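Local coordinates for cryptochrome DASH, chloroplastic/mitochondrial (Arabidopsis thaliana, PDB 2J4D), which binds FAD and a folate light antenna, repairs cyclobutane pyrimidine dimers in single-stranded DNA, and may serve as a photoreceptor, at residues W356-K361 / D408-A413; E24-P29 / S210-L215; I126-A131 / Q158-V163. One frame throughout, in Å; residues are numbered along the deposited sequence.

Contact 1. Residues W356-K361 / D408-A413; sequences WSQDQK and DWRMGA
Trp-356 sets its CB 3.9 Å from CA of Asp-408, while its indole leads away and touches Leu-346. Asp-408 is the N-cap of helix 409-419 in the helical FAD-binding part of the fold, and the contact illustrates how a neighbouring loop can hold a capping residue in place. Ser-357 carries the backbone link: its O takes the N-H of Asp-408 at 2.8 Å, with a C=O...N angle of 165°. The OG of Ser-357 accepts from Asp-359 N, an ST turn that leads into helix 360-367. Gln-358, extended beyond CG, runs alongside Asp-408 and points the same way. Its NE2 reaches OD2 of Asp-408 at 3.0 Å from above the carboxylate plane, 38° out of it. That plane is already fixed by Arg-410, which grips side-on: NE goes to OD1 and NH2 to OD2 (2.7 Å), each on a syn lone pair. OD1 also accepts Arg-410 N, the capping bond, so each oxygen serves two protein donors, and a water donates to OD2 as well. This gathering of donors is likely to favour the ionised carboxylate. With an alanine at Asp-408, the first turn would probably lose its cap, and the guanidinium of Arg-410 and the amide of Gln-358 would be left without this acceptor. One residue on from Arg-410, Met-411 places SD 3.7 Å from CA of Gln-358. Asp-359 OD1 caps the N of Leu-362. Gln-360, bent at chi2 (54°), brings OE1 to 3.9 Å from the methyl CE of Met-411.

Contact 2. Residues E24-P29 / S210-L215; sequences ERYALP and STRIPL
Tyr-26, Ala-27 and Leu-28, where the chain leaves helix 12-26, cross the irregular loop 210-215 in a contact that joins main chain to main chain and adds side-chain packing around Leu-28 and Arg-212, the two courses running 78° apart. The loop follows helix 194-204, and helix 56-63 lies against its Ile-213 and Pro-214. One direct bond joins the main chains, Leu-28 N to Ile-213 O at 3.1 Å, with the donor well above the carbonyl plane. Two waters extend the link: one donates to Tyr-26 O and accepts from Ile-213 N (2.8 Å), the other donates to Leu-28 O and accepts from Leu-215 N (2.9 Å). Leu-28 lies side by side with Pro-214, CD1 to CD 3.9 Å, and its CG presses on Arg-212 O. CB of Ala-27 meets CD2 of Leu-215.

Bends at chi2 and chi3 fold Arg-212 back, and its NE donates to Ser-210 O at 2.9 Å in the guanidinium plane. One face of that plane receives CD1 of Tyr-26, 3.5 Å from NH1, with the ring tilted 60° against it. Helix 299-312 holds the polar ends: Glu-304 takes Arg-212 NH2 in a salt bridge and Ser-210 OG in a hydrogen bond, and Glu-305 takes Tyr-26 OH. Main-chain groups, waters and apolar packing join the two courses, while the polar ends of Tyr-26, Ser-210 and Arg-212 also tie them to helix 299-312.

Contact 3. Residues I126-A131 / Q158-V163; sequences ILPSLA and QGLKRV
Ala-131 N donates to Leu-127 O at 2.9 Å, a turn of helix 123-134 that continues although Pro-128, between them, has no N-H to give to the turn before and leaves a kink. This helix and helix 147-161 flank the five-stranded parallel sheet of the photolyase alpha/beta domain, a Rossmann-like fold with strand order 3-2-1-4-5. They are the connections into and out of strand 138-142, and they illustrate how a glycine lets two helices come close: CA of Pro-128 and CA of Leu-160 are 4.9 Å apart. The proline ring lies against the backbone of Gly-159, with CG 3.6 Å from its carbonyl C and CB 3.6 Å from its O. Gly-159 has no side chain, which leaves this place to the proline ring. Leu-160 fills the flank: with CG anti to its carbonyl carbon (chi1 -67°), it sends CD2 between the two segments to 3.7 Å from CA of Pro-128. Thr-167 touches both Leu-160 and Ala-131, and Ala-131 also leans on Ile-43 of the sheet. Val-163 closes the contact at one end, its CG1 4.2 Å from CB of Pro-128, while CD2 of Leu-160 meets CB of Ala-131 at 3.9 Å.

Together the contacts sample distinct levels of the photolyase architecture. Contact 2 spans the most sequence, joining the end of helix 12-26 to the loop 210-215; contact 3 lies wholly within that span, between two helices on the five-stranded sheet. Contact 1 comes later in the chain, in the helical FAD-binding part, between the starts of helices 360-367 and 409-419. None touches another. The centres of contacts 1 and 2 are about 47 Å apart, on opposite sides of the chain's centre. Contact 3 has its centre about 40 Å from that of contact 1. The three thus lie at separate places in the fold, and in contact 1 the side chain of Arg-410 is about 7 Å from the bound folate.

Contact 1. Residues W356-K361 / D408-A413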
loop_
_atom_site.group_PDB
_atom_site.type_symbol
_atom_site.label_atom_id
_atom_site.label_comp_id
_atom_site.label_asym_id
_atom_site.label_seq_id
_atom_site.Cartn_x
_atom_site.Cartn_y
_atom_site.Cartn_z
ATOM N N TRP A 356 -27.161 -2.544 -10.597
ATOM C CA TRP A 356 -26.427 -1.296 -10.293
ATOM C C TRP A 356 -26.485 0.056 -10.990
ATOM O O TRP A 356 -26.283 0.201 -12.204
ATOM C CB TRP A 356 -24.963 -1.709 -10.158
ATOM C CG TRP A 356 -24.864 -3.006 -9.500
ATOM C CD1 TRP A 356 -24.501 -4.180 -10.080
ATOM C CD2 TRP A 356 -25.225 -3.313 -8.152
ATOM N NE1 TRP A 356 -24.623 -5.209 -9.185
ATOM C CE2 TRP A 356 -25.065 -4.703 -7.989
ATOM C CE3 TRP A 356 -25.671 -2.549 -7.066
ATOM C CZ2 TRP A 356 -25.338 -5.352 -6.779
ATOM C CZ3 TRP A 356 -25.946 -3.193 -5.857
ATOM C CH2 TRP A 356 -25.778 -4.582 -5.724
ATOM N N SER A 357 -26.748 1.051 -10.160
ATOM C CA SER A 357 -26.832 2.474 -10.550
ATOM C C SER A 357 -25.455 3.139 -10.551
ATOM O O SER A 357 -24.545 2.711 -9.841
ATOM C CB SER A 357 -27.731 3.257 -9.571
ATOM O OG SER A 357 -27.580 4.671 -9.725
ATOM N N GLN A 358 -25.318 4.190 -11.352
ATOM C CA GLN A 358 -24.081 4.958 -11.429
ATOM C C GLN A 358 -24.474 6.423 -11.257
ATOM O O GLN A 358 -23.818 7.328 -11.774
ATOM C CB GLN A 358 -23.381 4.733 -12.770
ATOM C CG GLN A 358 -23.052 3.270 -13.040
ATOM C CD GLN A 358 -22.148 3.081 -14.250
ATOM O OE1 GLN A 358 -22.072 3.946 -15.131
ATOM N NE2 GLN A 358 -21.464 1.940 -14.304
ATOM N N ASP A 359 -25.568 6.627 -10.522
ATOM C CA ASP A 359 -26.115 7.952 -10.234
ATOM C C ASP A 359 -25.001 8.866 -9.740
ATOM O O ASP A 359 -24.514 8.717 -8.616
ATOM C CB ASP A 359 -27.197 7.844 -9.155
ATOM C CG ASP A 359 -27.849 9.181 -8.839
ATOM O OD1 ASP A 359 -27.137 10.206 -8.781
ATOM O OD2 ASP A 359 -29.079 9.204 -8.632
ATOM N N GLN A 360 -24.618 9.825 -10.576
ATOM C CA GLN A 360 -23.542 10.749 -10.244
ATOM C C GLN A 360 -23.823 11.568 -8.984
ATOM O O GLN A 360 -22.921 11.803 -8.176
ATOM C CB GLN A 360 -23.275 11.677 -11.433
ATOM C CG GLN A 360 -21.947 12.423 -11.375
ATOM C CD GLN A 360 -20.749 11.495 -11.194
ATOM O OE1 GLN A 360 -20.713 10.386 -11.733
ATOM N NE2 GLN A 360 -19.752 11.960 -10.444
ATOM N N LYS A 361 -25.073 11.989 -8.810
ATOM C CA LYS A 361 -25.444 12.779 -7.642
ATOM C C LYS A 361 -25.285 11.965 -6.367
ATOM O O LYS A 361 -24.731 12.448 -5.377
ATOM C CB LYS A 361 -26.889 13.270 -7.754
ATOM C CG LYS A 361 -27.022 14.784 -7.818
ATOM C CD LYS A 361 -28.428 15.233 -7.437
ATOM C CE LYS A 361 -28.768 14.810 -6.010
ATOM N NZ LYS A 361 -29.135 15.966 -5.141
ATOM N N ASP A 408 -22.887 1.120 -8.210
ATOM C CA ASP A 408 -21.909 0.250 -8.867
ATOM C C ASP A 408 -20.699 0.317 -7.928
ATOM O O ASP A 408 -20.128 1.393 -7.743
ATOM C CB ASP A 408 -21.563 0.866 -10.234
ATOM C CG ASP A 408 -20.573 0.043 -11.029
ATOM O OD1 ASP A 408 -19.563 -0.419 -10.453
ATOM O OD2 ASP A 408 -20.800 -0.124 -12.249
ATOM N N TRP A 409 -20.311 -0.814 -7.344
ATOM C CA TRP A 409 -19.202 -0.835 -6.388
ATOM C C TRP A 409 -17.866 -0.296 -6.897
ATOM O O TRP A 409 -17.048 0.202 -6.118
ATOM C CB TRP A 409 -18.997 -2.251 -5.821
ATOM C CG TRP A 409 -18.472 -3.285 -6.798
ATOM C CD1 TRP A 409 -19.211 -4.140 -7.572
ATOM C CD2 TRP A 409 -17.096 -3.581 -7.082
ATOM N NE1 TRP A 409 -18.378 -4.951 -8.315
ATOM C CE2 TRP A 409 -17.078 -4.625 -8.035
ATOM C CE3 TRP A 409 -15.877 -3.061 -6.621
ATOM C CZ2 TRP A 409 -15.883 -5.164 -8.538
ATOM C CZ3 TRP A 409 -14.686 -3.597 -7.123
ATOM C CH2 TRP A 409 -14.702 -4.639 -8.072
ATOM N N ARG A 410 -17.642 -0.379 -8.200
ATOM C CA ARG A 410 -16.384 0.097 -8.758
ATOM C C ARG A 410 -16.252 1.617 -8.644
ATOM O O ARG A 410 -15.152 2.157 -8.719
ATOM C CB ARG A 410 -16.262 -0.386 -10.208
ATOM C CG ARG A 410 -16.301 -1.920 -10.295
ATOM C CD ARG A 410 -16.504 -2.413 -11.703
ATOM N NE ARG A 410 -17.741 -1.897 -12.269
ATOM C CZ ARG A 410 -18.008 -1.875 -13.570
ATOM N NH1 ARG A 410 -17.122 -2.343 -14.439
ATOM N NH2 ARG A 410 -19.151 -1.370 -14.002
ATOM N N MET A 411 -17.367 2.315 -8.452
ATOM C CA MET A 411 -17.283 3.756 -8.300
ATOM C C MET A 411 -16.571 3.999 -6.979
ATOM O O MET A 411 -15.713 4.877 -6.874
ATOM C CB MET A 411 -18.675 4.391 -8.273
ATOM C CG MET A 411 -19.380 4.344 -9.602
ATOM S SD MET A 411 -20.960 5.191 -9.536
ATOM C CE MET A 411 -20.481 6.809 -10.114
ATOM N N GLY A 412 -16.929 3.209 -5.972
ATOM C CA GLY A 412 -16.295 3.345 -4.673
ATOM C C GLY A 412 -14.848 2.866 -4.710
ATOM O O GLY A 412 -13.960 3.481 -4.110
ATOM N N ALA A 413 -14.601 1.774 -5.427
ATOM C CA ALA A 413 -13.249 1.229 -5.531
ATOM C C ALA A 413 -12.296 2.188 -6.247
ATOM O O ALA A 413 -11.133 2.327 -5.841
ATOM C CB ALA A 413 -13.274 -0.132 -6.249
HETATM O O HOH W 1 -23.142 -0.801 -13.305
#

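Contact 2. Residues E24-P29 / S210-L215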
loop_
_atom_site.group_PDB
_atom_site.type_symbol
_atom_site.label_atom_id
_atom_site.label_comp_id
_atom_site.label_asym_id
_atom_site.label_seq_id
_atom_site.Cartn_x
_atom_site.Cartn_y
_atom_site.Cartn_z
ATOM N N GLU A 24 21.706 -1.162 10.279
ATOM C CA GLU A 24 22.833 -1.794 10.945
ATOM C C GLU A 24 22.451 -3.201 11.400
ATOM O O GLU A 24 23.172 -4.166 11.150
ATOM C CB GLU A 24 23.222 -0.940 12.151
ATOM C CG GLU A 24 24.681 -0.950 12.511
ATOM C CD GLU A 24 25.032 0.209 13.429
ATOM O OE1 GLU A 24 24.535 0.231 14.579
ATOM O OE2 GLU A 24 25.792 1.104 12.993
ATOM N N ARG A 25 21.300 -3.317 12.054
ATOM C CA ARG A 25 20.847 -4.607 12.552
ATOM C C ARG A 25 20.700 -5.681 11.479
ATOM O O ARG A 25 20.967 -6.851 11.734
ATOM C CB ARG A 25 19.513 -4.463 13.298
ATOM C CG ARG A 25 18.985 -5.793 13.849
ATOM C CD ARG A 25 17.644 -5.656 14.560
ATOM N NE ARG A 25 17.738 -4.782 15.725
ATOM C CZ ARG A 25 17.259 -3.545 15.770
ATOM N NH1 ARG A 25 16.639 -3.035 14.711
ATOM N NH2 ARG A 25 17.410 -2.815 16.868
ATOM N N TYR A 26 20.286 -5.294 10.278
ATOM C CA TYR A 26 20.088 -6.270 9.211
ATOM C C TYR A 26 21.164 -6.292 8.125
ATOM O O TYR A 26 21.015 -6.977 7.118
ATOM C CB TYR A 26 18.715 -6.038 8.573
ATOM C CG TYR A 26 17.573 -6.325 9.526
ATOM C CD1 TYR A 26 17.106 -7.626 9.716
ATOM C CD2 TYR A 26 17.010 -5.308 10.293
ATOM C CE1 TYR A 26 16.104 -7.907 10.657
ATOM C CE2 TYR A 26 16.017 -5.575 11.231
ATOM C CZ TYR A 26 15.570 -6.875 11.411
ATOM O OH TYR A 26 14.603 -7.138 12.361
ATOM N N ALA A 27 22.252 -5.562 8.337
ATOM C CA ALA A 27 23.336 -5.499 7.355
ATOM C C ALA A 27 23.998 -6.851 7.084
ATOM O O ALA A 27 24.116 -7.686 7.983
ATOM C CB ALA A 27 24.385 -4.494 7.818
ATOM N N LEU A 28 24.425 -7.062 5.839
ATOM C CA LEU A 28 25.093 -8.303 5.458
ATOM C C LEU A 28 26.469 -8.261 6.123
ATOM O O LEU A 28 27.270 -7.375 5.838
ATOM C CB LEU A 28 25.269 -8.377 3.936
ATOM C CG LEU A 28 25.034 -9.698 3.187
ATOM C CD1 LEU A 28 25.914 -9.718 1.940
ATOM C CD2 LEU A 28 25.359 -10.892 4.053
ATOM N N PRO A 29 26.760 -9.227 7.010
ATOM C CA PRO A 29 28.035 -9.314 7.734
ATOM C C PRO A 29 29.261 -9.156 6.844
ATOM O O PRO A 29 30.195 -8.417 7.171
ATOM C CB PRO A 29 27.972 -10.697 8.381
ATOM C CG PRO A 29 26.503 -10.900 8.592
ATOM C CD PRO A 29 25.928 -10.409 7.288
ATOM N N SER A 210 14.643 -12.252 6.309
ATOM C CA SER A 210 14.745 -11.138 5.384
ATOM C C SER A 210 16.126 -11.196 4.733
ATOM O O SER A 210 17.085 -11.674 5.339
ATOM C CB SER A 210 14.543 -9.808 6.124
ATOM O OG SER A 210 15.603 -9.549 7.020
ATOM N N THR A 211 16.219 -10.738 3.491
ATOM C CA THR A 211 17.492 -10.745 2.778
ATOM C C THR A 211 18.419 -9.643 3.304
ATOM O O THR A 211 18.017 -8.479 3.414
ATOM C CB THR A 211 17.255 -10.564 1.260
ATOM O OG1 THR A 211 16.516 -11.691 0.766
ATOM C CG2 THR A 211 18.576 -10.464 0.509
ATOM N N ARG A 212 19.652 -10.019 3.645
ATOM C CA ARG A 212 20.631 -9.068 4.165
ATOM C C ARG A 212 21.336 -8.359 3.024
ATOM O O ARG A 212 21.797 -8.991 2.079
ATOM C CB ARG A 212 21.668 -9.771 5.047
ATOM C CG ARG A 212 21.057 -10.558 6.185
ATOM C CD ARG A 212 19.998 -9.745 6.907
ATOM N NE ARG A 212 18.877 -10.588 7.312
ATOM C CZ ARG A 212 18.572 -10.885 8.570
ATOM N NH1 ARG A 212 19.304 -10.400 9.569
ATOM N NH2 ARG A 212 17.541 -11.678 8.826
ATOM N N ILE A 213 21.423 -7.041 3.135
ATOM C CA ILE A 213 22.025 -6.208 2.108
ATOM C C ILE A 213 23.351 -5.614 2.582
ATOM O O ILE A 213 23.443 -5.090 3.694
ATOM C CB ILE A 213 21.072 -5.043 1.745
ATOM C CG1 ILE A 213 19.698 -5.587 1.328
ATOM C CG2 ILE A 213 21.683 -4.192 0.650
ATOM C CD1 ILE A 213 19.704 -6.483 0.082
ATOM N N PRO A 214 24.395 -5.679 1.740
ATOM C CA PRO A 214 25.695 -5.122 2.136
ATOM C C PRO A 214 25.669 -3.609 2.289
ATOM O O PRO A 214 24.856 -2.925 1.667
ATOM C CB PRO A 214 26.629 -5.579 1.016
ATOM C CG PRO A 214 25.718 -5.726 -0.168
ATOM C CD PRO A 214 24.485 -6.364 0.439
ATOM N N LEU A 215 26.560 -3.088 3.126
ATOM C CA LEU A 215 26.630 -1.651 3.362
ATOM C C LEU A 215 27.230 -0.909 2.175
ATOM O O LEU A 215 27.019 0.288 2.013
ATOM C CB LEU A 215 27.446 -1.365 4.625
ATOM C CG LEU A 215 26.767 -1.795 5.929
ATOM C CD1 LEU A 215 27.681 -1.509 7.117
ATOM C CD2 LEU A 215 25.448 -1.049 6.075
HETATM O O HOH W 2 20.135 -5.613 5.161
HETATM O O HOH W 3 28.028 -5.210 4.534
#

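Contact 3. Residues I126-A131 / Q158-V163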
loop_
_atom_site.group_PDB
_atom_site.type_symbol
_atom_site.label_atom_id
_atom_site.label_comp_id
_atom_site.label_asym_id
_atom_site.label_seq_id
_atom_site.Cartn_x
_atom_site.Cartn_y
_atom_site.Cartn_z
ATOM N N ILE A 126 12.220 4.285 -21.694
ATOM C CA ILE A 126 13.414 4.690 -20.958
ATOM C C ILE A 126 14.428 3.569 -20.725
ATOM O O ILE A 126 15.624 3.741 -20.976
ATOM C CB ILE A 126 13.034 5.275 -19.584
ATOM C CG1 ILE A 126 12.271 6.588 -19.775
ATOM C CG2 ILE A 126 14.281 5.481 -18.734
ATOM C CD1 ILE A 126 11.571 7.068 -18.528
ATOM N N LEU A 127 13.952 2.425 -20.242
ATOM C CA LEU A 127 14.842 1.313 -19.931
ATOM C C LEU A 127 15.634 0.720 -21.097
ATOM O O LEU A 127 16.839 0.521 -20.977
ATOM C CB LEU A 127 14.067 0.214 -19.191
ATOM C CG LEU A 127 13.418 0.693 -17.882
ATOM C CD1 LEU A 127 12.575 -0.429 -17.289
ATOM C CD2 LEU A 127 14.497 1.128 -16.893
ATOM N N PRO A 128 14.983 0.431 -22.236
ATOM C CA PRO A 128 15.768 -0.134 -23.342
ATOM C C PRO A 128 16.879 0.823 -23.769
ATOM O O PRO A 128 17.970 0.396 -24.133
ATOM C CB PRO A 128 14.728 -0.340 -24.444
ATOM C CG PRO A 128 13.467 -0.603 -23.669
ATOM C CD PRO A 128 13.550 0.459 -22.575
ATOM N N SER A 129 16.584 2.120 -23.714
ATOM C CA SER A 129 17.540 3.151 -24.087
ATOM C C SER A 129 18.743 3.155 -23.144
ATOM O O SER A 129 19.900 3.208 -23.586
ATOM C CB SER A 129 16.863 4.519 -24.056
ATOM O OG SER A 129 17.787 5.537 -24.397
ATOM N N LEU A 130 18.469 3.115 -21.842
ATOM C CA LEU A 130 19.536 3.101 -20.854
ATOM C C LEU A 130 20.348 1.823 -20.970
ATOM O O LEU A 130 21.571 1.849 -20.830
ATOM C CB LEU A 130 18.969 3.227 -19.435
ATOM C CG LEU A 130 18.352 4.579 -19.056
ATOM C CD1 LEU A 130 17.649 4.462 -17.700
ATOM C CD2 LEU A 130 19.443 5.648 -19.001
ATOM N N ALA A 131 19.674 0.703 -21.223
ATOM C CA ALA A 131 20.372 -0.575 -21.340
ATOM C C ALA A 131 21.389 -0.523 -22.477
ATOM O O ALA A 131 22.534 -0.964 -22.321
ATOM C CB ALA A 131 19.377 -1.700 -21.574
ATOM N N GLN A 158 9.815 -6.559 -24.426
ATOM C CA GLN A 158 9.862 -6.477 -25.885
ATOM C C GLN A 158 10.747 -5.317 -26.349
ATOM O O GLN A 158 11.361 -5.373 -27.422
ATOM C CB GLN A 158 8.443 -6.347 -26.452
ATOM C CG GLN A 158 7.600 -7.593 -26.179
ATOM C CD GLN A 158 6.179 -7.517 -26.711
ATOM O OE1 GLN A 158 5.696 -6.450 -27.098
ATOM N NE2 GLN A 158 5.493 -8.658 -26.715
ATOM N N GLY A 159 10.815 -4.268 -25.536
ATOM C CA GLY A 159 11.642 -3.122 -25.877
ATOM C C GLY A 159 13.111 -3.503 -25.821
ATOM O O GLY A 159 13.910 -3.089 -26.672
ATOM N N LEU A 160 13.469 -4.303 -24.822
ATOM C CA LEU A 160 14.846 -4.759 -24.660
ATOM C C LEU A 160 15.265 -5.701 -25.790
ATOM O O LEU A 160 16.403 -5.642 -26.258
ATOM C CB LEU A 160 15.017 -5.466 -23.311
ATOM C CG LEU A 160 14.859 -4.566 -22.081
ATOM C CD1 LEU A 160 14.776 -5.420 -20.823
ATOM C CD2 LEU A 160 16.036 -3.605 -21.995
ATOM N N LYS A 161 14.354 -6.577 -26.213
ATOM C CA LYS A 161 14.655 -7.507 -27.296
ATOM C C LYS A 161 14.854 -6.744 -28.582
ATOM O O LYS A 161 15.711 -7.070 -29.390
ATOM C CB LYS A 161 13.509 -8.491 -27.519
ATOM C CG LYS A 161 13.602 -9.729 -26.687
ATOM C CD LYS A 161 12.287 -10.469 -26.706
ATOM C CE LYS A 161 12.254 -11.516 -25.611
ATOM N NZ LYS A 161 10.875 -12.012 -25.381
ATOM N N ARG A 162 14.039 -5.725 -28.769
ATOM C CA ARG A 162 14.125 -4.940 -29.966
ATOM C C ARG A 162 15.451 -4.167 -30.077
ATOM O O ARG A 162 15.694 -3.530 -31.099
ATOM C CB ARG A 162 12.897 -4.042 -30.020
ATOM C CG ARG A 162 12.995 -2.801 -30.843
ATOM C CD ARG A 162 11.590 -2.283 -31.094
ATOM N NE ARG A 162 10.963 -1.686 -29.912
ATOM C CZ ARG A 162 9.912 -2.192 -29.267
ATOM N NH1 ARG A 162 9.344 -3.324 -29.669
ATOM N NH2 ARG A 162 9.403 -1.541 -28.230
ATOM N N VAL A 163 16.306 -4.207 -29.049
ATOM C CA VAL A 163 17.606 -3.529 -29.180
ATOM C C VAL A 163 18.685 -4.602 -29.180
ATOM O O VAL A 163 19.876 -4.311 -29.129
ATOM C CB VAL A 163 17.920 -2.469 -28.049
ATOM C CG1 VAL A 163 16.800 -1.439 -27.957
ATOM C CG2 VAL A 163 18.185 -3.150 -26.711
#